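Local coordinates for methanol--corrinoid protein co-methyltransferase (Methanosarcina barkeri, PDB 2I2X) that catalyses the transfer of the methyl group of methanol to the cob(I)amide carried by its corrinoid partner MtaC, in methanogenesis from methanol, at residues A[225-230]-A[293-298]; A[231-234]-A[239-242]; A[242-247]-A[367-372]; A[216-221]-A[270-275]. All blocks are in the same frame, centred on the assembly; numbering follows the deposited sequence.

In the fold
The four contacts follow helix 220-230 and helix 240-259 from the zinc site to the surface facing the second copy of the protein. Interaction 4, with centre about 12 Å from that of interaction 3, holds the zinc ligand Cys220; a salt bridge between Arg247 NH1 and Glu272 OE2 (3.2 Å) ties the two together. Interaction 1 lines the corrinoid pocket and reaches interaction 4 through Asp297 OD2 and Tyr271 OH, 2.8 Å apart in a probable hydrogen bond. Interaction 2 closes the far end of helix 220-230, where Gly230 O and His240 NE2 are also 2.8 Å apart, and shares Ile242 with interaction 3.

Interaction 1: A[225-230]-A[293-298]; sequences TAMFIG and CAHSDV
Phe228 and Met227 of helix 220-230 meet His295 and Asp297 of the irregular chain between strands 285-287 and 309-311. Every touch across the contact is nonpolar and rather loose. Phe228 turns a ring edge, not a face, to its partner: CE2 lies 4.0 Å from His295 CB, and that methylene sits near the plane of the aromatic ring. With CG anti to the backbone N (chi1 -165°), the phenyl group swings out from the helix towards the loop. Met227 is extended through chi1 and chi2 and bends only at the thioether, which carries its methyl forward. CE stands 4.3 Å from His295 CE1, obliquely to the imidazole, and 4.5 Å from Asp297 CB. The two helix residues thus touch the loop at neighbouring points, its His295 beside both.

The polar side-chain groups of the loop find their partners elsewhere than on the helix. His295 ND1 gives a weak bond to Ser296 O (3.3 Å, 161°), while NE2 pairs with Glu287 OE2, so both ring nitrogens are engaged. Asp297 is likewise held at both oxygens, OD1 by Met299 N and OD2 by Tyr271 OH. From outside, Glu331 of the second copy of this protein binds Ser296 OG and Asp297 N.

Phe228, together with Thr225 and Ala294, also touches the bound corrinoid. The chemistry therefore divides the labour: polar bonds probably restrain the loop and the rotation of its imidazole, whereas the helix supplies a hydrophobic surface that continues into the wall of the cofactor pocket.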
loop_
_atom_site.group_PDB
_atom_site.type_symbol
_atom_site.label_atom_id
_atom_site.label_comp_id
_atom_site.label_asym_id
_atom_site.label_seq_id
_atom_site.Cartn_x
_atom_site.Cartn_y
_atom_site.Cartn_z
ATOM N N THR A 225 -6.910 11.598 -17.629
ATOM C CA THR A 225 -6.414 10.907 -18.815
ATOM C C THR A 225 -5.194 11.649 -19.376
ATOM O O THR A 225 -4.159 11.035 -19.685
ATOM C CB THR A 225 -7.483 10.676 -19.927
ATOM O OG1 THR A 225 -8.586 9.891 -19.433
ATOM C CG2 THR A 225 -6.847 9.917 -21.133
ATOM N N ALA A 226 -5.289 12.966 -19.460
ATOM C CA ALA A 226 -4.142 13.723 -19.933
ATOM C C ALA A 226 -2.930 13.505 -19.011
ATOM O O ALA A 226 -1.808 13.338 -19.482
ATOM C CB ALA A 226 -4.487 15.187 -20.063
ATOM N N MET A 227 -3.153 13.483 -17.699
ATOM C CA MET A 227 -2.068 13.326 -16.737
ATOM C C MET A 227 -1.442 11.936 -16.808
ATOM O O MET A 227 -0.228 11.787 -16.690
ATOM C CB MET A 227 -2.576 13.592 -15.312
ATOM C CG MET A 227 -1.531 13.333 -14.215
ATOM S SD MET A 227 -2.071 13.835 -12.572
ATOM C CE MET A 227 -3.001 12.392 -12.096
ATOM N N PHE A 228 -2.272 10.920 -17.016
ATOM C CA PHE A 228 -1.770 9.568 -17.003
ATOM C C PHE A 228 -0.956 9.267 -18.253
ATOM O O PHE A 228 0.105 8.653 -18.169
ATOM C CB PHE A 228 -2.891 8.544 -16.777
ATOM C CG PHE A 228 -2.379 7.192 -16.397
ATOM C CD1 PHE A 228 -1.979 6.270 -17.381
ATOM C CD2 PHE A 228 -2.231 6.837 -15.046
ATOM C CE1 PHE A 228 -1.473 4.997 -17.018
ATOM C CE2 PHE A 228 -1.727 5.567 -14.687
ATOM C CZ PHE A 228 -1.345 4.658 -15.670
ATOM N N ILE A 229 -1.454 9.705 -19.405
ATOM C CA ILE A 229 -0.678 9.705 -20.641
ATOM C C ILE A 229 0.626 10.523 -20.502
ATOM O O ILE A 229 1.657 10.134 -21.031
ATOM C CB ILE A 229 -1.491 10.305 -21.805
ATOM C CG1 ILE A 229 -2.800 9.531 -22.032
ATOM C CG2 ILE A 229 -0.645 10.317 -23.092
ATOM C CD1 ILE A 229 -3.687 10.190 -23.148
ATOM N N GLY A 230 0.566 11.673 -19.826
ATOM C CA GLY A 230 1.782 12.462 -19.566
ATOM C C GLY A 230 2.801 11.653 -18.767
ATOM O O GLY A 230 4.028 11.718 -19.021
ATOM N N CYS A 293 -1.307 3.099 -4.731
ATOM C CA CYS A 293 -1.942 1.816 -5.077
ATOM C C CYS A 293 -2.740 1.890 -6.384
ATOM O O CYS A 293 -2.881 0.891 -7.119
ATOM C CB CYS A 293 -2.873 1.361 -3.949
ATOM S SG CYS A 293 -3.815 2.720 -3.167
ATOM N N ALA A 294 -3.265 3.073 -6.677
ATOM C CA ALA A 294 -3.956 3.291 -7.941
ATOM C C ALA A 294 -3.047 3.844 -9.042
ATOM O O ALA A 294 -3.172 3.417 -10.189
ATOM C CB ALA A 294 -5.174 4.177 -7.747
ATOM N N HIS A 295 -2.162 4.795 -8.732
ATOM C CA HIS A 295 -1.344 5.418 -9.785
ATOM C C HIS A 295 -0.308 6.331 -9.216
ATOM O O HIS A 295 -0.447 6.823 -8.121
ATOM C CB HIS A 295 -2.202 6.257 -10.798
ATOM C CG HIS A 295 -3.061 7.307 -10.147
ATOM N ND1 HIS A 295 -2.576 8.549 -9.777
ATOM C CD2 HIS A 295 -4.359 7.281 -9.756
ATOM C CE1 HIS A 295 -3.539 9.242 -9.198
ATOM N NE2 HIS A 295 -4.632 8.498 -9.175
ATOM N N SER A 296 0.713 6.582 -10.022
ATOM C CA SER A 296 1.794 7.512 -9.733
ATOM C C SER A 296 1.316 8.944 -10.014
ATOM O O SER A 296 0.488 9.180 -10.912
ATOM C CB SER A 296 2.958 7.176 -10.666
ATOM O OG SER A 296 4.146 7.765 -10.232
ATOM N N ASP A 297 1.822 9.901 -9.238
ATOM C CA ASP A 297 1.642 11.318 -9.555
ATOM C C ASP A 297 2.805 12.151 -9.094
ATOM O O ASP A 297 3.720 11.681 -8.404
ATOM C CB ASP A 297 0.279 11.896 -9.117
ATOM C CG ASP A 297 0.180 12.201 -7.628
ATOM O OD1 ASP A 297 1.037 12.917 -7.089
ATOM O OD2 ASP A 297 -0.833 11.795 -7.011
ATOM N N VAL A 298 2.777 13.401 -9.490
ATOM C CA VAL A 298 3.960 14.211 -9.432
ATOM C C VAL A 298 3.710 15.353 -8.469
ATOM O O VAL A 298 4.476 16.338 -8.443
ATOM C CB VAL A 298 4.352 14.612 -10.856
ATOM C CG1 VAL A 298 3.602 15.875 -11.349
ATOM C CG2 VAL A 298 5.820 14.686 -11.016
#

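Interaction 2: A[231-234]-A[239-242]; sequences GGLL and AHTI
His240, in the first turn of helix 240-259, reaches back to the carbonyls of Gly231 and Gly232 and to Leu233, in the loop that leads out of helix 220-230. Its CB points towards that loop, and CG stands beside the backbone N, opposite the carbonyl carbon (chi1 -72°), which sends the imidazole forward from the helix start. At ND1 the ring is held from outside the contact by Asp364 OD2. CE1 comes next, with Gly231 O 3.3 Å from it and Leu233 N 3.9 Å, both oblique to the ring. Leu233 CD1 adds an apolar touch to the same carbon at 4.3 Å. The tip, NE2, has its hydrogen bond with Gly230 O, the last carbonyl of the preceding helix, and Gly232 O is 3.3 Å away.

With partners at both nitrogens, one a carboxylate and one a carbonyl, the ring is probably protonated on both. Were the imidazole replaced by an alanine, Gly230 O and Asp364 would probably be left without their common partner, and the loop less firmly tied to the following helix. Gly231 turns the chain at positive phi (64°), a conformation favourable to glycine, and Ala239 occupies the N-cap position of the next helix. Such a tie, from the first turn of one helix to the final carbonyl of the one before, braces the short loop joining two consecutive helices.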
loop_
_atom_site.group_PDB
_atom_site.type_symbol
_atom_site.label_atom_id
_atom_site.label_comp_id
_atom_site.label_asym_id
_atom_site.label_seq_id
_atom_site.Cartn_x
_atom_site.Cartn_y
_atom_site.Cartn_z
ATOM N N GLY A 231 2.289 10.895 -17.796
ATOM C CA GLY A 231 3.082 9.899 -17.067
ATOM C C GLY A 231 4.210 10.496 -16.266
ATOM O O GLY A 231 4.104 11.612 -15.775
ATOM N N GLY A 232 5.298 9.759 -16.130
ATOM C CA GLY A 232 6.441 10.236 -15.343
ATOM C C GLY A 232 7.263 11.307 -16.042
ATOM O O GLY A 232 7.084 11.568 -17.224
ATOM N N LEU A 233 8.170 11.932 -15.310
ATOM C CA LEU A 233 9.089 12.915 -15.880
ATOM C C LEU A 233 9.814 12.494 -17.156
ATOM O O LEU A 233 10.206 13.352 -17.913
ATOM C CB LEU A 233 10.149 13.286 -14.851
ATOM C CG LEU A 233 9.941 14.424 -13.846
ATOM C CD1 LEU A 233 8.471 14.862 -13.638
ATOM C CD2 LEU A 233 10.606 13.978 -12.546
ATOM N N LEU A 234 10.034 11.190 -17.352
ATOM C CA LEU A 234 10.862 10.669 -18.460
ATOM C C LEU A 234 10.029 10.099 -19.601
ATOM O O LEU A 234 10.582 9.653 -20.606
ATOM C CB LEU A 234 11.803 9.567 -17.978
ATOM C CG LEU A 234 12.774 9.874 -16.829
ATOM C CD1 LEU A 234 13.297 8.560 -16.312
ATOM C CD2 LEU A 234 13.907 10.741 -17.240
ATOM N N ALA A 239 3.432 16.179 -23.405
ATOM C CA ALA A 239 4.235 17.160 -22.699
ATOM C C ALA A 239 3.476 17.557 -21.453
ATOM O O ALA A 239 2.253 17.779 -21.494
ATOM C CB ALA A 239 4.482 18.403 -23.574
ATOM N N HIS A 240 4.208 17.682 -20.358
ATOM C CA HIS A 240 3.599 18.001 -19.104
ATOM C C HIS A 240 3.002 19.394 -19.121
ATOM O O HIS A 240 1.976 19.650 -18.455
ATOM C CB HIS A 240 4.591 17.744 -17.976
ATOM C CG HIS A 240 4.830 16.279 -17.726
ATOM N ND1 HIS A 240 5.381 15.795 -16.554
ATOM C CD2 HIS A 240 4.575 15.192 -18.494
ATOM C CE1 HIS A 240 5.461 14.475 -16.618
ATOM N NE2 HIS A 240 4.987 14.086 -17.787
ATOM N N THR A 241 3.584 20.271 -19.935
ATOM C CA THR A 241 3.049 21.607 -20.105
ATOM C C THR A 241 1.691 21.611 -20.819
ATOM O O THR A 241 0.999 22.608 -20.747
ATOM C CB THR A 241 4.013 22.545 -20.822
ATOM O OG1 THR A 241 4.596 21.874 -21.941
ATOM C CG2 THR A 241 5.126 23.009 -19.886
ATOM N N ILE A 242 1.298 20.511 -21.476
ATOM C CA ILE A 242 -0.050 20.407 -22.052
ATOM C C ILE A 242 -1.035 19.738 -21.068
ATOM O O ILE A 242 -2.245 20.056 -21.034
ATOM C CB ILE A 242 -0.050 19.698 -23.460
ATOM C CG1 ILE A 242 0.661 20.570 -24.512
ATOM C CG2 ILE A 242 -1.468 19.428 -23.937
ATOM C CD1 ILE A 242 1.114 19.793 -25.747
#

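Interaction 3: A[242-247]-A[367-372]; sequences IAVIAR and AYMLAY
Met369 and Leu370, just beyond Tyr368 in the chain, pack on Val244 and Arg247, which follow one another one turn apart along helix 240-259. Taken in sequence order, Met369 comes first and carries most of the contact. Its CB is pressed against Val244 CG2 at 3.4 Å, and CG is 4.0 Å from the same methyl. With CG opposite the backbone N, the chain then bends twice, at chi2 (-88°) and chi3 (-83°). This curl brings CE back over the helix surface, 3.7 Å from Val244 CG2 and 3.5 Å from Val244 O. The same methyl reaches Arg247 CG at 3.7 Å, the two side chains crossing at about a right angle. Met369 therefore fits between two successive residues of one helix face.

Leu370 follows with a smaller share: CD1 lies 4.0 Å from Arg247 CG, again nearly perpendicular, and CD2 approaches the guanidinium obliquely. The aliphatic part of Arg247 is thus used as a hydrophobic surface. Bends at its chi2 and chi3 carry the charged end to Glu272 and Asn224, so this buried cation has polar partners outside the contact. At Ala371 the chain reaches the N-cap position of helix 372-383.

Cys400 of helix 389-409 packs on both Val244 and Met369 and brings in a third helix. Side chains from three helical elements meeting in a buried apolar layer are consistent with the helix bundle that accompanies the TIM barrel in this protein.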
loop_
_atom_site.group_PDB
_atom_site.type_symbol
_atom_site.label_atom_id
_atom_site.label_comp_id
_atom_site.label_asym_id
_atom_site.label_seq_id
_atom_site.Cartn_x
_atom_site.Cartn_y
_atom_site.Cartn_z
ATOM N N ILE A 242 1.298 20.511 -21.476
ATOM C CA ILE A 242 -0.050 20.407 -22.052
ATOM C C ILE A 242 -1.035 19.738 -21.068
ATOM O O ILE A 242 -2.245 20.056 -21.034
ATOM C CB ILE A 242 -0.050 19.698 -23.460
ATOM C CG1 ILE A 242 0.661 20.570 -24.512
ATOM C CG2 ILE A 242 -1.468 19.428 -23.937
ATOM C CD1 ILE A 242 1.114 19.793 -25.747
ATOM N N ALA A 243 -0.515 18.822 -20.257
ATOM C CA ALA A 243 -1.303 18.216 -19.197
ATOM C C ALA A 243 -1.833 19.272 -18.198
ATOM O O ALA A 243 -2.998 19.248 -17.800
ATOM C CB ALA A 243 -0.464 17.149 -18.472
ATOM N N VAL A 244 -0.972 20.190 -17.791
ATOM C CA VAL A 244 -1.385 21.206 -16.846
ATOM C C VAL A 244 -2.446 22.145 -17.457
ATOM O O VAL A 244 -3.383 22.556 -16.761
ATOM C CB VAL A 244 -0.170 21.981 -16.231
ATOM C CG1 VAL A 244 0.588 22.804 -17.276
ATOM C CG2 VAL A 244 -0.620 22.850 -15.109
ATOM N N ILE A 245 -2.321 22.456 -18.759
ATOM C CA ILE A 245 -3.344 23.254 -19.427
ATOM C C ILE A 245 -4.685 22.531 -19.343
ATOM O O ILE A 245 -5.685 23.118 -18.896
ATOM C CB ILE A 245 -2.968 23.581 -20.864
ATOM C CG1 ILE A 245 -1.747 24.506 -20.890
ATOM C CG2 ILE A 245 -4.131 24.283 -21.582
ATOM C CD1 ILE A 245 -1.147 24.647 -22.255
ATOM N N ALA A 246 -4.710 21.256 -19.735
ATOM C CA ALA A 246 -5.930 20.447 -19.591
ATOM C C ALA A 246 -6.479 20.556 -18.171
ATOM O O ALA A 246 -7.682 20.706 -18.000
ATOM C CB ALA A 246 -5.708 18.983 -19.990
ATOM N N ARG A 247 -5.598 20.551 -17.169
ATOM C CA ARG A 247 -6.031 20.699 -15.777
ATOM C C ARG A 247 -6.686 22.032 -15.462
ATOM O O ARG A 247 -7.710 22.084 -14.765
ATOM C CB ARG A 247 -4.878 20.486 -14.802
ATOM C CG ARG A 247 -5.322 20.525 -13.354
ATOM C CD ARG A 247 -6.110 19.284 -12.967
ATOM N NE ARG A 247 -5.280 18.074 -13.052
ATOM C CZ ARG A 247 -5.747 16.827 -12.989
ATOM N NH1 ARG A 247 -7.052 16.615 -12.811
ATOM N NH2 ARG A 247 -4.904 15.797 -13.105
ATOM N N ALA A 367 2.301 20.406 -11.028
ATOM C CA ALA A 367 2.237 20.623 -9.606
ATOM C C ALA A 367 2.297 22.126 -9.332
ATOM O O ALA A 367 1.481 22.668 -8.544
ATOM C CB ALA A 367 3.354 19.885 -8.928
ATOM N N TYR A 368 3.242 22.795 -10.000
ATOM C CA TYR A 368 3.400 24.231 -9.881
ATOM C C TYR A 368 2.076 25.016 -9.928
ATOM O O TYR A 368 1.822 25.869 -9.071
ATOM C CB TYR A 368 4.353 24.755 -10.971
ATOM C CG TYR A 368 4.794 26.172 -10.702
ATOM C CD1 TYR A 368 5.917 26.426 -9.904
ATOM C CD2 TYR A 368 4.074 27.260 -11.207
ATOM C CE1 TYR A 368 6.315 27.708 -9.599
ATOM C CE2 TYR A 368 4.486 28.581 -10.916
ATOM C CZ TYR A 368 5.603 28.783 -10.106
ATOM O OH TYR A 368 6.029 30.042 -9.810
ATOM N N MET A 369 1.248 24.741 -10.936
ATOM C CA MET A 369 -0.035 25.419 -11.107
ATOM C C MET A 369 -1.003 25.080 -9.982
ATOM O O MET A 369 -1.830 25.896 -9.593
ATOM C CB MET A 369 -0.649 25.041 -12.459
ATOM C CG MET A 369 -1.928 25.824 -12.849
ATOM S SD MET A 369 -3.481 25.077 -12.245
ATOM C CE MET A 369 -3.779 23.866 -13.511
ATOM N N LEU A 370 -0.905 23.878 -9.445
ATOM C CA LEU A 370 -1.886 23.424 -8.482
ATOM C C LEU A 370 -1.573 23.915 -7.079
ATOM O O LEU A 370 -2.405 23.781 -6.176
ATOM C CB LEU A 370 -1.962 21.900 -8.518
ATOM C CG LEU A 370 -3.208 21.235 -9.118
ATOM C CD1 LEU A 370 -4.021 22.157 -9.924
ATOM C CD2 LEU A 370 -2.856 20.013 -9.866
ATOM N N ALA A 371 -0.380 24.489 -6.897
ATOM C CA ALA A 371 0.002 25.135 -5.625
ATOM C C ALA A 371 -1.031 26.217 -5.227
ATOM O O ALA A 371 -1.423 27.027 -6.046
ATOM C CB ALA A 371 1.387 25.718 -5.730
ATOM N N TYR A 372 -1.493 26.190 -3.981
ATOM C CA TYR A 372 -2.705 26.900 -3.598
ATOM C C TYR A 372 -2.666 28.390 -3.957
ATOM O O TYR A 372 -3.710 28.958 -4.276
ATOM C CB TYR A 372 -3.062 26.672 -2.114
ATOM C CG TYR A 372 -2.142 27.407 -1.159
ATOM C CD1 TYR A 372 -0.946 26.824 -0.730
ATOM C CD2 TYR A 372 -2.447 28.721 -0.721
ATOM C CE1 TYR A 372 -0.080 27.521 0.127
ATOM C CE2 TYR A 372 -1.585 29.427 0.125
ATOM C CZ TYR A 372 -0.403 28.826 0.551
ATOM O OH TYR A 372 0.466 29.521 1.387
#

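Interaction 4: A[216-221]-A[270-275]; sequences GDTDCA and GYENII. With ZN (zinc ion), chain Q.
Asp219 and Glu272 form the direct hydrogen bond between these segments: Asp219 N donates to Glu272 OE1 at 2.9 Å and 164°, nearly straight and to the syn lone pair of the carboxylate oxygen. Asp219 CB rests on the same oxygen at 3.4 Å. Thr218 places its methyl over the backbone of Gly270, CG2 lying 3.3 Å from Gly270 N. A water also bridges the segments, donating to Asp217 O (2.7 Å) and, less surely, to Asn273 OD1.

The next shell sets these groups. Glu272 starts with CG between its backbone N and carbonyl carbon (chi1 69°) and bends again at chi2, which folds the carboxylate back towards the 216-221 chain. Ser254 OG also binds OE1, while OE2 has Arg247. Thr218 N is anchored by Asp217 OD1 (2.7 Å) through its anti lone pair, and Arg253 forms salt bridges with both Asp217 and Asp219. Asp219 OD2 accepts from Ala223 N. With an alanine at Glu272, Asp219 N would probably lose its acceptor and Arg247 a counter-charge, leaving the loop before Cys220 freer to shift.

Cys220 follows directly and binds zinc through SG at 2.2 Å; Glu164 and Cys269, the latter adjoining Gly270, are the other protein ligands. The contact is consistent with holding the backbone next to two thiolate ligands in place, and the surrounding carboxylates and arginines probably balance one another's charge near the metal.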
loop_
_atom_site.group_PDB
_atom_site.type_symbol
_atom_site.label_atom_id
_atom_site.label_comp_id
_atom_site.label_asym_id
_atom_site.label_seq_id
_atom_site.Cartn_x
_atom_site.Cartn_y
_atom_site.Cartn_z
ATOM N N GLY A 216 -20.346 16.087 -5.648
ATOM C CA GLY A 216 -19.602 16.698 -6.753
ATOM C C GLY A 216 -18.971 15.658 -7.664
ATOM O O GLY A 216 -19.014 14.464 -7.367
ATOM N N ASP A 217 -18.358 16.143 -8.743
ATOM C CA ASP A 217 -17.900 15.379 -9.926
ATOM C C ASP A 217 -16.367 15.496 -10.007
ATOM O O ASP A 217 -15.726 15.919 -9.049
ATOM C CB ASP A 217 -18.519 16.050 -11.167
ATOM C CG ASP A 217 -18.718 15.106 -12.339
ATOM O OD1 ASP A 217 -17.749 14.498 -12.831
ATOM O OD2 ASP A 217 -19.866 15.014 -12.812
ATOM N N THR A 218 -15.786 15.160 -11.152
ATOM C CA THR A 218 -14.323 15.189 -11.360
ATOM C C THR A 218 -14.118 15.122 -12.816
ATOM O O THR A 218 -14.720 14.265 -13.489
ATOM C CB THR A 218 -13.653 13.816 -11.100
ATOM O OG1 THR A 218 -14.044 13.292 -9.863
ATOM C CG2 THR A 218 -12.190 13.901 -11.138
ATOM N N ASP A 219 -13.155 15.896 -13.285
ATOM C CA ASP A 219 -12.766 15.744 -14.659
ATOM C C ASP A 219 -11.879 14.554 -14.990
ATOM O O ASP A 219 -11.053 14.651 -15.920
ATOM C CB ASP A 219 -12.126 16.985 -15.199
ATOM C CG ASP A 219 -12.341 17.113 -16.675
ATOM O OD1 ASP A 219 -13.477 16.809 -17.134
ATOM O OD2 ASP A 219 -11.376 17.495 -17.373
ATOM N N CYS A 220 -12.049 13.449 -14.261
ATOM C CA CYS A 220 -11.226 12.255 -14.437
ATOM C C CYS A 220 -11.111 11.795 -15.884
ATOM O O CYS A 220 -10.027 11.475 -16.365
ATOM C CB CYS A 220 -11.791 11.098 -13.644
ATOM S SG CYS A 220 -10.466 9.889 -13.195
ATOM N N ALA A 221 -12.251 11.793 -16.574
ATOM C CA ALA A 221 -12.350 11.273 -17.929
ATOM C C ALA A 221 -11.555 12.102 -18.935
ATOM O O ALA A 221 -11.314 11.638 -20.045
ATOM C CB ALA A 221 -13.815 11.134 -18.345
ATOM N N GLY A 270 -10.402 14.590 -8.505
ATOM C CA GLY A 270 -10.512 15.982 -8.964
ATOM C C GLY A 270 -9.339 16.803 -8.457
ATOM O O GLY A 270 -9.479 17.623 -7.546
ATOM N N TYR A 271 -8.160 16.609 -9.039
ATOM C CA TYR A 271 -7.039 17.413 -8.629
ATOM C C TYR A 271 -7.291 18.904 -8.795
ATOM O O TYR A 271 -6.693 19.712 -8.078
ATOM C CB TYR A 271 -5.828 17.018 -9.425
ATOM C CG TYR A 271 -5.195 15.692 -9.032
ATOM C CD1 TYR A 271 -5.687 14.498 -9.531
ATOM C CD2 TYR A 271 -4.058 15.650 -8.215
ATOM C CE1 TYR A 271 -5.086 13.296 -9.230
ATOM C CE2 TYR A 271 -3.459 14.446 -7.890
ATOM C CZ TYR A 271 -3.975 13.263 -8.412
ATOM O OH TYR A 271 -3.383 12.032 -8.134
ATOM N N GLU A 272 -8.145 19.273 -9.758
ATOM C CA GLU A 272 -8.515 20.654 -9.958
ATOM C C GLU A 272 -9.375 21.201 -8.805
ATOM O O GLU A 272 -9.676 22.404 -8.770
ATOM C CB GLU A 272 -9.249 20.826 -11.299
ATOM C CG GLU A 272 -10.685 20.199 -11.404
ATOM C CD GLU A 272 -10.680 18.693 -11.661
ATOM O OE1 GLU A 272 -11.774 18.161 -12.007
ATOM O OE2 GLU A 272 -9.602 18.042 -11.502
ATOM N N ASN A 273 -9.782 20.320 -7.872
ATOM C CA ASN A 273 -10.590 20.734 -6.710
ATOM C C ASN A 273 -9.954 21.866 -5.911
ATOM O O ASN A 273 -10.665 22.644 -5.236
ATOM C CB ASN A 273 -10.908 19.565 -5.778
ATOM C CG ASN A 273 -11.907 18.587 -6.371
ATOM O OD1 ASN A 273 -12.570 18.873 -7.379
ATOM N ND2 ASN A 273 -11.993 17.398 -5.767
ATOM N N ILE A 274 -8.629 21.980 -5.977
ATOM C CA ILE A 274 -7.995 23.081 -5.250
ATOM C C ILE A 274 -8.481 24.447 -5.830
ATOM O O ILE A 274 -8.839 25.385 -5.085
ATOM C CB ILE A 274 -6.447 22.947 -5.182
ATOM C CG1 ILE A 274 -5.815 24.135 -4.452
ATOM C CG2 ILE A 274 -5.831 22.803 -6.601
ATOM C CD1 ILE A 274 -6.150 24.263 -3.013
ATOM N N ILE A 275 -8.497 24.551 -7.156
ATOM C CA ILE A 275 -9.070 25.737 -7.784
ATOM C C ILE A 275 -10.537 25.891 -7.376
ATOM O O ILE A 275 -10.949 26.969 -7.033
ATOM C CB ILE A 275 -8.916 25.686 -9.303
ATOM C CG1 ILE A 275 -7.438 25.640 -9.671
ATOM C CG2 ILE A 275 -9.538 26.903 -9.935
ATOM C CD1 ILE A 275 -7.166 25.040 -11.016
HETATM ZN ZN ZN Q . -11.489 9.170 -11.354
HETATM O O HOH W 1 -14.933 18.284 -8.052
#